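Local coordinates for protein GH26C (Muricauda sp. MAR_2010_75, PDB 6Q78) that probably hydrolyses internal beta-1,4-mannosidic linkages of mannans, as a family 26 glycoside hydrolase of the endo-mannanase class, at residues S80-Q85 with D406-M411; Q198-I203 with W249-T254; A308-A313 with F357-H362; D378-P383 with L387-D392. All coordinates share one frame; numbering follows the deposited sequence.

Contact 1 (S80-Q85 with D406-M411)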
loop_
_atom_site.group_PDB
_atom_site.type_symbol
_atom_site.label_atom_id
_atom_site.label_comp_id
_atom_site.label_asym_id
_atom_site.label_seq_id
_atom_site.Cartn_x
_atom_site.Cartn_y
_atom_site.Cartn_z
ATOM N N SER A 80 -12.774 -1.302 12.944
ATOM C CA SER A 80 -11.421 -1.682 13.316
ATOM C C SER A 80 -10.529 -1.433 12.108
ATOM O O SER A 80 -11.017 -1.081 11.023
ATOM C CB SER A 80 -11.348 -3.183 13.649
ATOM O OG SER A 80 -12.126 -3.519 14.800
ATOM N N PHE A 81 -9.216 -1.636 12.288
ATOM C CA PHE A 81 -8.302 -1.561 11.152
ATOM C C PHE A 81 -7.025 -2.366 11.416
ATOM O O PHE A 81 -6.532 -2.445 12.550
ATOM C CB PHE A 81 -7.950 -0.102 10.769
ATOM C CG PHE A 81 -7.428 0.712 11.911
ATOM C CD1 PHE A 81 -6.072 0.701 12.217
ATOM C CD2 PHE A 81 -8.275 1.497 12.663
ATOM C CE1 PHE A 81 -5.584 1.426 13.298
ATOM C CE2 PHE A 81 -7.796 2.260 13.743
ATOM C CZ PHE A 81 -6.444 2.229 14.056
ATOM N N ILE A 82 -6.489 -2.942 10.350
ATOM C CA ILE A 82 -5.215 -3.660 10.450
ATOM C C ILE A 82 -4.078 -2.660 10.409
ATOM O O ILE A 82 -4.131 -1.687 9.648
ATOM C CB ILE A 82 -5.115 -4.673 9.301
ATOM C CG1 ILE A 82 -6.199 -5.742 9.472
ATOM C CG2 ILE A 82 -3.737 -5.337 9.257
ATOM C CD1 ILE A 82 -6.346 -6.676 8.245
ATOM N N VAL A 83 -3.046 -2.903 11.221
ATOM C CA VAL A 83 -1.814 -2.122 11.192
ATOM C C VAL A 83 -0.695 -2.981 10.633
ATOM O O VAL A 83 -0.439 -4.079 11.132
ATOM C CB VAL A 83 -1.465 -1.622 12.597
ATOM C CG1 VAL A 83 -0.056 -1.037 12.655
ATOM C CG2 VAL A 83 -2.516 -0.563 13.018
ATOM N N GLY A 84 -0.006 -2.452 9.623
ATOM C CA GLY A 84 1.148 -3.151 9.090
ATOM C C GLY A 84 2.358 -2.262 8.874
ATOM O O GLY A 84 2.383 -1.091 9.275
ATOM N N GLN A 85 3.392 -2.812 8.237
ATOM C CA GLN A 85 4.624 -2.064 8.015
ATOM C C GLN A 85 5.326 -2.588 6.762
ATOM O O GLN A 85 5.367 -3.810 6.504
ATOM C CB GLN A 85 5.550 -2.115 9.252
ATOM C CG GLN A 85 6.837 -1.300 9.099
ATOM C CD GLN A 85 7.448 -0.929 10.461
ATOM O OE1 GLN A 85 7.251 -1.615 11.469
ATOM N NE2 GLN A 85 8.189 0.164 10.488
ATOM N N ASP A 406 -1.734 -11.200 15.810
ATOM C CA ASP A 406 -2.333 -12.098 16.792
ATOM C C ASP A 406 -3.845 -12.018 16.774
ATOM O O ASP A 406 -4.507 -13.045 16.991
ATOM C CB ASP A 406 -1.730 -11.886 18.178
ATOM C CG ASP A 406 -0.335 -12.507 18.315
ATOM O OD1 ASP A 406 0.110 -13.235 17.405
ATOM O OD2 ASP A 406 0.351 -12.250 19.332
ATOM N N ASP A 407 -4.420 -10.857 16.440
ATOM C CA ASP A 407 -5.877 -10.766 16.432
ATOM C C ASP A 407 -6.483 -10.680 15.032
ATOM O O ASP A 407 -7.651 -10.299 14.877
ATOM C CB ASP A 407 -6.415 -9.713 17.405
ATOM C CG ASP A 407 -5.798 -8.358 17.228
ATOM O OD1 ASP A 407 -4.615 -8.278 16.854
ATOM O OD2 ASP A 407 -6.494 -7.367 17.568
ATOM N N LEU A 408 -5.743 -11.111 14.012
ATOM C CA LEU A 408 -6.312 -11.087 12.675
ATOM C C LEU A 408 -7.502 -12.042 12.578
ATOM O O LEU A 408 -7.414 -13.189 13.036
ATOM C CB LEU A 408 -5.278 -11.556 11.661
ATOM C CG LEU A 408 -4.266 -10.544 11.151
ATOM C CD1 LEU A 408 -3.111 -11.307 10.496
ATOM C CD2 LEU A 408 -4.911 -9.525 10.173
ATOM N N PRO A 409 -8.601 -11.623 11.939
ATOM C CA PRO A 409 -9.610 -12.582 11.468
ATOM C C PRO A 409 -9.005 -13.513 10.429
ATOM O O PRO A 409 -7.901 -13.285 9.924
ATOM C CB PRO A 409 -10.642 -11.688 10.769
ATOM C CG PRO A 409 -10.341 -10.298 11.177
ATOM C CD PRO A 409 -8.882 -10.256 11.467
ATOM N N GLU A 410 -9.769 -14.527 10.054
ATOM C CA GLU A 410 -9.454 -15.343 8.875
ATOM C C GLU A 410 -9.857 -14.529 7.647
ATOM O O GLU A 410 -11.009 -14.551 7.196
ATOM C CB GLU A 410 -10.161 -16.692 8.946
ATOM C CG GLU A 410 -9.690 -17.535 10.137
ATOM C CD GLU A 410 -10.388 -18.873 10.229
ATOM O OE1 GLU A 410 -10.451 -19.590 9.213
ATOM O OE2 GLU A 410 -10.875 -19.209 11.328
ATOM N N MET A 411 -8.892 -13.807 7.084
ATOM C CA MET A 411 -9.199 -12.853 6.030
ATOM C C MET A 411 -9.492 -13.512 4.702
ATOM O O MET A 411 -10.026 -12.848 3.799
ATOM C CB MET A 411 -8.014 -11.888 5.856
ATOM C CG MET A 411 -7.697 -11.075 7.127
ATOM S SD MET A 411 -8.969 -9.891 7.583
ATOM C CE MET A 411 -8.909 -8.770 6.186
#
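Ile82 and Leu408 are the backbone neighbours here, their CA atoms 7.8 Å apart, and no hydrogen bond joins strand 81-85 to the irregular chain of 406-411. Side chains alone bridge that distance. Ile82 sends its longer branch across, CG1 lying beside the backbone N (chi1 -65°) and the chain then running out almost straight to CD1. That terminal methyl does nearly all the touching. It stands 3.7 Å from Leu408 CD2, the two side chains crossing at about a right angle, so that one methyl of the leucine lies against the outer end of the isoleucine. Met411 comes differently: bent at both chi2 and chi3, it brings its CE methyl to 3.9 Å from Ile82 CD1, tip to tip. Leu73 and Leu76 of helix 64-76 touch both Ile82 and Met411, and Ile403 backs Leu408, so the isoleucine tip lies among apolar side chains. Meanwhile the backbone of Ile82 bonds to Gly368 and Thr370 beside strand 81-85. In the TIM-barrel fold of family 26, the start of the first strand is packed here against helix 64-76 and the C-terminal tail after strand 402-403.

Contact 2 (Q198-I203 with W249-T254)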
loop_
_atom_site.group_PDB
_atom_site.type_symbol
_atom_site.label_atom_id
_atom_site.label_comp_id
_atom_site.label_asym_id
_atom_site.label_seq_id
_atom_site.Cartn_x
_atom_site.Cartn_y
_atom_site.Cartn_z
ATOM N N GLN A 198 6.103 -5.396 -21.083
ATOM C CA GLN A 198 6.979 -6.447 -20.561
ATOM C C GLN A 198 7.111 -6.354 -19.049
ATOM O O GLN A 198 7.161 -7.384 -18.365
ATOM C CB GLN A 198 8.344 -6.381 -21.257
ATOM C CG GLN A 198 9.196 -7.635 -21.055
ATOM C CD GLN A 198 9.802 -7.732 -19.667
ATOM O OE1 GLN A 198 10.310 -6.751 -19.121
ATOM N NE2 GLN A 198 9.739 -8.930 -19.079
ATOM N N LYS A 199 7.168 -5.137 -18.503
ATOM C CA LYS A 199 7.216 -5.004 -17.042
ATOM C C LYS A 199 5.938 -5.533 -16.396
ATOM O O LYS A 199 5.983 -6.189 -15.344
ATOM C CB LYS A 199 7.419 -3.542 -16.640
ATOM C CG LYS A 199 8.712 -2.895 -17.132
ATOM C CD LYS A 199 9.955 -3.737 -16.807
ATOM C CE LYS A 199 11.215 -2.897 -17.117
ATOM N NZ LYS A 199 12.476 -3.677 -16.804
ATOM N N LEU A 200 4.771 -5.220 -16.988
ATOM C CA LEU A 200 3.522 -5.769 -16.450
ATOM C C LEU A 200 3.494 -7.289 -16.564
ATOM O O LEU A 200 2.953 -7.975 -15.687
ATOM C CB LEU A 200 2.306 -5.154 -17.149
ATOM C CG LEU A 200 2.192 -3.640 -16.937
ATOM C CD1 LEU A 200 0.901 -3.247 -17.653
ATOM C CD2 LEU A 200 2.127 -3.254 -15.458
ATOM N N GLU A 201 4.066 -7.829 -17.636
ATOM C CA GLU A 201 4.138 -9.284 -17.762
ATOM C C GLU A 201 4.991 -9.887 -16.653
ATOM O O GLU A 201 4.666 -10.968 -16.137
ATOM C CB GLU A 201 4.661 -9.657 -19.153
ATOM C CG GLU A 201 3.616 -9.346 -20.246
ATOM C CD GLU A 201 4.204 -9.100 -21.638
ATOM O OE1 GLU A 201 5.374 -9.482 -21.895
ATOM O OE2 GLU A 201 3.486 -8.520 -22.493
ATOM N N LYS A 202 6.071 -9.198 -16.254
ATOM C CA LYS A 202 6.877 -9.684 -15.129
ATOM C C LYS A 202 6.103 -9.584 -13.818
ATOM O O LYS A 202 6.117 -10.523 -13.013
ATOM C CB LYS A 202 8.178 -8.867 -15.025
ATOM C CG LYS A 202 9.080 -9.261 -13.845
ATOM C CD LYS A 202 9.514 -10.742 -13.968
ATOM C CE LYS A 202 10.180 -11.240 -12.671
ATOM N NZ LYS A 202 11.456 -10.494 -12.379
ATOM N N ILE A 203 5.390 -8.474 -13.587
ATOM C CA ILE A 203 4.535 -8.392 -12.407
ATOM C C ILE A 203 3.527 -9.537 -12.397
ATOM O O ILE A 203 3.279 -10.160 -11.353
ATOM C CB ILE A 203 3.847 -7.014 -12.346
ATOM C CG1 ILE A 203 4.892 -5.956 -11.935
ATOM C CG2 ILE A 203 2.647 -7.052 -11.341
ATOM C CD1 ILE A 203 4.349 -4.540 -11.950
ATOM N N TRP A 249 -3.733 4.272 -15.922
ATOM C CA TRP A 249 -4.353 3.404 -14.926
ATOM C C TRP A 249 -5.279 2.382 -15.579
ATOM O O TRP A 249 -5.250 1.192 -15.236
ATOM C CB TRP A 249 -5.127 4.242 -13.914
ATOM C CG TRP A 249 -4.551 4.153 -12.522
ATOM C CD1 TRP A 249 -3.536 4.913 -12.024
ATOM C CD2 TRP A 249 -4.914 3.236 -11.465
ATOM N NE1 TRP A 249 -3.262 4.555 -10.726
ATOM C CE2 TRP A 249 -4.089 3.530 -10.361
ATOM C CE3 TRP A 249 -5.898 2.227 -11.327
ATOM C CZ2 TRP A 249 -4.199 2.839 -9.156
ATOM C CZ3 TRP A 249 -5.974 1.553 -10.164
ATOM C CH2 TRP A 249 -5.158 1.874 -9.087
ATOM N N GLN A 250 -6.138 2.836 -16.503
ATOM C CA GLN A 250 -7.106 1.921 -17.101
ATOM C C GLN A 250 -6.408 0.882 -17.967
ATOM O O GLN A 250 -6.777 -0.301 -17.948
ATOM C CB GLN A 250 -8.170 2.688 -17.881
ATOM C CG GLN A 250 -8.994 3.595 -16.965
ATOM C CD GLN A 250 -10.040 4.366 -17.730
ATOM O OE1 GLN A 250 -9.991 4.458 -18.957
ATOM N NE2 GLN A 250 -10.991 4.955 -17.000
ATOM N N PHE A 251 -5.407 1.306 -18.744
ATOM C CA PHE A 251 -4.641 0.341 -19.516
ATOM C C PHE A 251 -4.009 -0.693 -18.599
ATOM O O PHE A 251 -4.050 -1.905 -18.890
ATOM C CB PHE A 251 -3.538 1.014 -20.332
ATOM C CG PHE A 251 -2.651 0.024 -20.977
ATOM C CD1 PHE A 251 -3.029 -0.564 -22.177
ATOM C CD2 PHE A 251 -1.465 -0.356 -20.370
ATOM C CE1 PHE A 251 -2.233 -1.534 -22.747
ATOM C CE2 PHE A 251 -0.670 -1.329 -20.934
ATOM C CZ PHE A 251 -1.049 -1.917 -22.117
ATOM N N THR A 252 -3.451 -0.245 -17.473
ATOM C CA THR A 252 -2.715 -1.151 -16.594
ATOM C C THR A 252 -3.645 -2.174 -15.964
ATOM O O THR A 252 -3.334 -3.376 -15.926
ATOM C CB THR A 252 -2.004 -0.330 -15.518
ATOM O OG1 THR A 252 -1.064 0.534 -16.165
ATOM C CG2 THR A 252 -1.242 -1.212 -14.566
ATOM N N VAL A 253 -4.779 -1.712 -15.430
ATOM C CA VAL A 253 -5.712 -2.669 -14.823
ATOM C C VAL A 253 -6.181 -3.693 -15.850
ATOM O O VAL A 253 -6.212 -4.906 -15.584
ATOM C CB VAL A 253 -6.887 -1.913 -14.191
ATOM C CG1 VAL A 253 -7.988 -2.889 -13.763
ATOM C CG2 VAL A 253 -6.369 -1.129 -12.995
ATOM N N THR A 254 -6.594 -3.220 -17.036
ATOM C CA THR A 254 -7.132 -4.132 -18.031
ATOM C C THR A 254 -6.073 -5.099 -18.533
ATOM O O THR A 254 -6.365 -6.280 -18.766
ATOM C CB THR A 254 -7.741 -3.299 -19.155
ATOM O OG1 THR A 254 -8.841 -2.536 -18.618
ATOM C CG2 THR A 254 -8.240 -4.164 -20.309
#
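Leu200 carries most of this contact between helices 193-208 and 242-259, with Thr252 and Phe251 receiving its two methyls. The leucine is directed at the other helix, its CG anti to the carbonyl carbon (chi1 -63°), and its fork divides the work. CD2 goes to Thr252, where it meets the CG2 methyl at 4.0 Å, the two side chains crossing at about a right angle. CD1 goes to Phe251 and lies 4.1 Å from CE2, an oblique approach to the ring. That ring reaches back over the gap because CG is anti to the backbone N (chi1 173°), and it also meets His193 and touches Tyr196 and Lys197 of the facing helix. CA to CA, Leu200 and Thr252 are 7.8 Å apart. In the TIM barrel the two helices are successive members of the outer ring, one leading into strand 220-223 and the other following it. The threonine shows its methyl to the leucine, while its OG1 is bonded to Leu248 O and to the hydroxyl of Tyr196. The chemistry implies a division of labour: two leucine methyls against a methyl and an aromatic ring hold the segments together without a hydrogen bond between them, and the threonine hydroxyl is satisfied elsewhere.

Contact 3 (A308-A313 with F357-H362)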
loop_
_atom_site.group_PDB
_atom_site.type_symbol
_atom_site.label_atom_id
_atom_site.label_comp_id
_atom_site.label_asym_id
_atom_site.label_seq_id
_atom_site.Cartn_x
_atom_site.Cartn_y
_atom_site.Cartn_z
ATOM N N ALA A 308 -3.443 20.999 14.785
ATOM C CA ALA A 308 -3.919 21.433 13.473
ATOM C C ALA A 308 -3.628 20.379 12.410
ATOM O O ALA A 308 -4.483 20.068 11.571
ATOM C CB ALA A 308 -3.279 22.767 13.085
ATOM N N GLY A 309 -2.410 19.830 12.410
ATOM C CA GLY A 309 -2.087 18.796 11.436
ATOM C C GLY A 309 -2.890 17.531 11.644
ATOM O O GLY A 309 -3.310 16.879 10.682
ATOM N N VAL A 310 -3.103 17.153 12.905
ATOM C CA VAL A 310 -3.964 16.012 13.196
ATOM C C VAL A 310 -5.356 16.218 12.619
ATOM O O VAL A 310 -5.952 15.278 12.063
ATOM C CB VAL A 310 -4.012 15.753 14.714
ATOM C CG1 VAL A 310 -4.964 14.595 15.029
ATOM C CG2 VAL A 310 -2.600 15.454 15.233
ATOM N N GLU A 311 -5.910 17.432 12.776
ATOM C CA GLU A 311 -7.239 17.730 12.241
ATOM C C GLU A 311 -7.254 17.627 10.714
ATOM O O GLU A 311 -8.155 17.010 10.133
ATOM C CB GLU A 311 -7.697 19.120 12.688
ATOM C CG GLU A 311 -7.779 19.281 14.196
ATOM C CD GLU A 311 -8.120 20.707 14.604
ATOM O OE1 GLU A 311 -7.464 21.234 15.527
ATOM O OE2 GLU A 311 -9.038 21.298 13.998
ATOM N N ARG A 312 -6.269 18.239 10.045
ATOM C CA ARG A 312 -6.168 18.075 8.593
ATOM C C ARG A 312 -6.138 16.600 8.206
ATOM O O ARG A 312 -6.829 16.181 7.274
ATOM C CB ARG A 312 -4.920 18.786 8.051
ATOM C CG ARG A 312 -4.962 20.276 8.244
ATOM C CD ARG A 312 -3.892 20.996 7.414
ATOM N NE ARG A 312 -2.523 20.507 7.635
ATOM C CZ ARG A 312 -1.649 21.029 8.502
ATOM N NH1 ARG A 312 -1.988 22.028 9.291
ATOM N NH2 ARG A 312 -0.427 20.517 8.583
ATOM N N ALA A 313 -5.314 15.802 8.890
ATOM C CA ALA A 313 -5.213 14.387 8.534
ATOM C C ALA A 313 -6.554 13.679 8.690
ATOM O O ALA A 313 -6.944 12.871 7.842
ATOM C CB ALA A 313 -4.142 13.693 9.383
ATOM N N PHE A 357 -3.783 7.879 16.188
ATOM C CA PHE A 357 -5.011 7.145 16.493
ATOM C C PHE A 357 -6.236 8.031 16.332
ATOM O O PHE A 357 -7.269 7.595 15.801
ATOM C CB PHE A 357 -4.966 6.565 17.900
ATOM C CG PHE A 357 -6.192 5.756 18.257
ATOM C CD1 PHE A 357 -6.330 4.453 17.785
ATOM C CD2 PHE A 357 -7.216 6.319 19.016
ATOM C CE1 PHE A 357 -7.484 3.700 18.114
ATOM C CE2 PHE A 357 -8.359 5.582 19.334
ATOM C CZ PHE A 357 -8.485 4.276 18.888
ATOM N N GLU A 358 -6.143 9.272 16.790
ATOM C CA GLU A 358 -7.263 10.197 16.653
ATOM C C GLU A 358 -7.590 10.465 15.191
ATOM O O GLU A 358 -8.762 10.484 14.802
ATOM C CB GLU A 358 -6.945 11.495 17.399
ATOM C CG GLU A 358 -6.947 11.285 18.883
ATOM C CD GLU A 358 -8.336 10.966 19.367
ATOM O OE1 GLU A 358 -9.281 11.574 18.822
ATOM O OE2 GLU A 358 -8.487 10.105 20.255
ATOM N N ALA A 359 -6.574 10.676 14.356
ATOM C CA ALA A 359 -6.864 10.896 12.946
ATOM C C ALA A 359 -7.520 9.680 12.310
ATOM O O ALA A 359 -8.306 9.822 11.365
ATOM C CB ALA A 359 -5.574 11.265 12.204
ATOM N N LEU A 360 -7.150 8.462 12.749
ATOM C CA LEU A 360 -7.691 7.234 12.168
ATOM C C LEU A 360 -9.099 6.905 12.637
ATOM O O LEU A 360 -9.743 6.041 12.031
ATOM C CB LEU A 360 -6.792 6.044 12.526
ATOM C CG LEU A 360 -5.373 6.053 11.963
ATOM C CD1 LEU A 360 -4.508 4.907 12.501
ATOM C CD2 LEU A 360 -5.460 5.943 10.459
ATOM N N THR A 361 -9.601 7.560 13.683
ATOM C CA THR A 361 -10.866 7.124 14.258
ATOM C C THR A 361 -11.889 8.243 14.446
ATOM O O THR A 361 -13.087 7.964 14.465
ATOM C CB THR A 361 -10.653 6.405 15.607
ATOM O OG1 THR A 361 -10.025 7.293 16.551
ATOM C CG2 THR A 361 -9.809 5.163 15.441
ATOM N N HIS A 362 -11.462 9.487 14.653
ATOM C CA HIS A 362 -12.421 10.534 15.004
ATOM C C HIS A 362 -13.432 10.708 13.885
ATOM O O HIS A 362 -13.118 10.522 12.706
ATOM C CB HIS A 362 -11.681 11.859 15.204
ATOM C CG HIS A 362 -12.563 13.005 15.596
ATOM N ND1 HIS A 362 -13.066 13.149 16.870
ATOM C CD2 HIS A 362 -13.008 14.072 14.889
ATOM C CE1 HIS A 362 -13.800 14.247 16.928
ATOM N NE2 HIS A 362 -13.782 14.824 15.738
#
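Val310 meets Ala359 and Glu358 through one branch, and its path can be followed atom by atom. CB itself stays back from the neighbouring helix. From there CG1, anti to the backbone N (chi1 177°), leans across and sits 4.4 Å from Ala359 CB, and equally far from Glu358 CB, touching both adjacent residues loosely. CG1 alone of the valine side chain makes the contact. The glutamate offers only the root of its side chain; its carboxylate leads away. The axes of helix segments 308-313 and 357-361 pass 8.7 Å apart at 28°, the near-parallel run expected of successive helices in the outer ring of a TIM barrel, where each returns from a strand to the same end. One turn on in helix 306-327, Ala313 meets the same Ala359, CB to CB at 4.0 Å, and the CA atoms of these two alanines, at 5.9 Å, mark the nearest backbone approach. The methyl of Ala359 also lies 4.0 Å from Val310 O, a contact with bare backbone that so small a residue permits. Just beyond, Asn314 ND2 is bonded to the carbonyl oxygens of Ala359 and His362, tying helix 306-327 to the chain at 359-362.

Contact 4 (D378-P383 with L387-D392)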
loop_
_atom_site.group_PDB
_atom_site.type_symbol
_atom_site.label_atom_id
_atom_site.label_comp_id
_atom_site.label_asym_id
_atom_site.label_seq_id
_atom_site.Cartn_x
_atom_site.Cartn_y
_atom_site.Cartn_z
ATOM N N ASP A 378 19.433 3.985 11.343
ATOM C CA ASP A 378 19.143 4.746 12.558
ATOM C C ASP A 378 17.825 5.500 12.519
ATOM O O ASP A 378 17.597 6.363 13.375
ATOM C CB ASP A 378 20.280 5.726 12.853
ATOM C CG ASP A 378 21.528 5.025 13.300
ATOM O OD1 ASP A 378 21.424 4.090 14.120
ATOM O OD2 ASP A 378 22.615 5.409 12.819
ATOM N N THR A 379 16.943 5.185 11.575
ATOM C CA THR A 379 15.697 5.908 11.401
ATOM C C THR A 379 14.544 4.945 11.582
ATOM O O THR A 379 14.506 3.897 10.939
ATOM C CB THR A 379 15.649 6.549 10.007
ATOM O OG1 THR A 379 16.741 7.475 9.896
ATOM C CG2 THR A 379 14.351 7.314 9.820
ATOM N N TYR A 380 13.601 5.299 12.435
ATOM C CA TYR A 380 12.499 4.390 12.702
ATOM C C TYR A 380 11.194 5.160 12.714
ATOM O O TYR A 380 11.133 6.316 13.144
ATOM C CB TYR A 380 12.678 3.646 14.056
ATOM C CG TYR A 380 12.664 4.495 15.338
ATOM C CD1 TYR A 380 13.796 5.168 15.764
ATOM C CD2 TYR A 380 11.519 4.579 16.133
ATOM C CE1 TYR A 380 13.803 5.915 16.946
ATOM C CE2 TYR A 380 11.513 5.324 17.336
ATOM C CZ TYR A 380 12.662 5.990 17.730
ATOM O OH TYR A 380 12.713 6.721 18.921
ATOM N N CYS A 381 10.142 4.496 12.250
ATOM C CA CYS A 381 8.817 5.038 12.472
ATOM C C CYS A 381 7.931 4.118 13.290
ATOM O O CYS A 381 6.794 4.487 13.585
ATOM C CB CYS A 381 8.133 5.451 11.160
ATOM S SG CYS A 381 7.723 4.072 10.069
ATOM N N THR A 382 8.414 2.925 13.649
ATOM C CA THR A 382 7.806 2.187 14.748
ATOM C C THR A 382 8.927 1.817 15.711
ATOM O O THR A 382 10.033 1.457 15.283
ATOM C CB THR A 382 7.080 0.902 14.266
ATOM O OG1 THR A 382 8.013 0.015 13.622
ATOM C CG2 THR A 382 5.893 1.239 13.338
ATOM N N PRO A 383 8.690 1.926 17.020
ATOM C CA PRO A 383 9.784 1.768 17.985
ATOM C C PRO A 383 10.038 0.305 18.323
ATOM O O PRO A 383 9.222 -0.586 18.049
ATOM C CB PRO A 383 9.258 2.502 19.227
ATOM C CG PRO A 383 7.762 2.271 19.155
ATOM C CD PRO A 383 7.458 2.434 17.646
ATOM N N LEU A 387 13.324 2.485 23.063
ATOM C CA LEU A 387 13.378 3.703 22.274
ATOM C C LEU A 387 12.290 4.637 22.691
ATOM O O LEU A 387 11.256 4.218 23.104
ATOM C CB LEU A 387 13.195 3.406 20.782
ATOM C CG LEU A 387 14.301 2.663 20.065
ATOM C CD1 LEU A 387 13.976 2.676 18.560
ATOM C CD2 LEU A 387 15.661 3.301 20.312
ATOM N N PRO A 388 12.506 5.933 22.503
ATOM C CA PRO A 388 11.447 6.891 22.769
ATOM C C PRO A 388 10.307 6.566 21.789
ATOM O O PRO A 388 10.589 6.331 20.603
ATOM C CB PRO A 388 12.083 8.235 22.410
ATOM C CG PRO A 388 13.525 8.023 22.568
ATOM C CD PRO A 388 13.781 6.589 22.214
ATOM N N SER A 389 9.099 6.636 22.329
ATOM C CA SER A 389 7.756 6.322 21.798
ATOM C C SER A 389 7.323 4.871 22.015
ATOM O O SER A 389 6.217 4.540 21.690
ATOM C CB SER A 389 7.473 6.710 20.329
ATOM O OG SER A 389 8.172 5.830 19.481
ATOM N N ALA A 390 8.151 4.044 22.649
ATOM C CA ALA A 390 7.760 2.656 22.834
ATOM C C ALA A 390 6.479 2.490 23.637
ATOM O O ALA A 390 5.591 1.798 23.228
ATOM C CB ALA A 390 8.908 1.900 23.502
ATOM N N ASN A 391 6.352 3.172 24.771
ATOM C CA ASN A 391 5.147 3.039 25.570
ATOM C C ASN A 391 3.910 3.575 24.866
ATOM O O ASN A 391 2.844 3.018 24.944
ATOM C CB ASN A 391 5.319 3.645 26.975
ATOM C CG ASN A 391 4.135 3.349 27.878
ATOM O OD1 ASN A 391 3.346 4.221 28.172
ATOM N ND2 ASN A 391 4.006 2.092 28.289
ATOM N N ASP A 392 4.097 4.690 24.172
ATOM C CA ASP A 392 3.027 5.317 23.414
ATOM C C ASP A 392 2.541 4.334 22.325
ATOM O O ASP A 392 1.377 4.161 22.136
ATOM C CB ASP A 392 3.552 6.636 22.818
ATOM C CG ASP A 392 2.579 7.314 21.881
ATOM O OD1 ASP A 392 1.391 7.265 22.100
ATOM O OD2 ASP A 392 3.083 7.907 20.940
#
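Tyr380 and Leu387 approach from opposite directions, the leucine methyl coming down on the tyrosine's ring face. The leucine sets CD1 over the centre of the phenol ring, 3.5 Å from its centroid and only 8° off the ring normal, a nearly perpendicular CH-pi contact. At the edge of the same ring, in its plane, lies Pro388 O, to which Tyr380 OH gives a hydrogen bond of 2.7 Å. That donor sits in the carbonyl plane on a lone pair, with a C=O...O angle of 137°; the carbonyl takes a second bond from Ser389 OG. The tyrosine side chain is placed for this by its CG standing between backbone N and carbonyl carbon (chi1 64°). Ser389 follows Pro388 in a type II turn from Leu387 to Ala390, closed by the bond from Ala390 N to Leu387 O. Alongside, Pro383 packs its ring on the turn, CB 3.5 Å from Ser389 OG and CG 3.7 Å from Ala390 CA. A phenylalanine in place of Tyr380 would probably keep the ring under the leucine methyl but leave the Pro388 carbonyl with the serine hydroxyl alone. Tyr93 meets the tyrosine ring edge-to-face. The chemistry implies a turn fixed in two ways, by a methyl over an aromatic face and by a directed bond to a backbone oxygen, just where helix 390-397 begins.

How the contacts relate
Contacts 1, 2 and 3 are buried meetings, small and without any hydrogen bond across their segments; contact 4, partly exposed, buries more surface and alone adds a cross-segment hydrogen bond. Contacts 2 and 3 each pair successive helices of the outer ring but lie on opposite sides of the chain's centre, about 35 Å between centres. Contact 1 instead packs a strand start on the C-terminal tail, and the other three are nested within the chain it closes. Strand 81-85 links the neighbours: Phe81 CZ packs 3.7 Å from Leu360 CD1 of contact 3, and Gln85 OE1 probably hydrogen-bonds Thr382 OG1 of contact 4. Helix 351-361, central to contact 3, also touches Pro383 and Asp392 of contact 4.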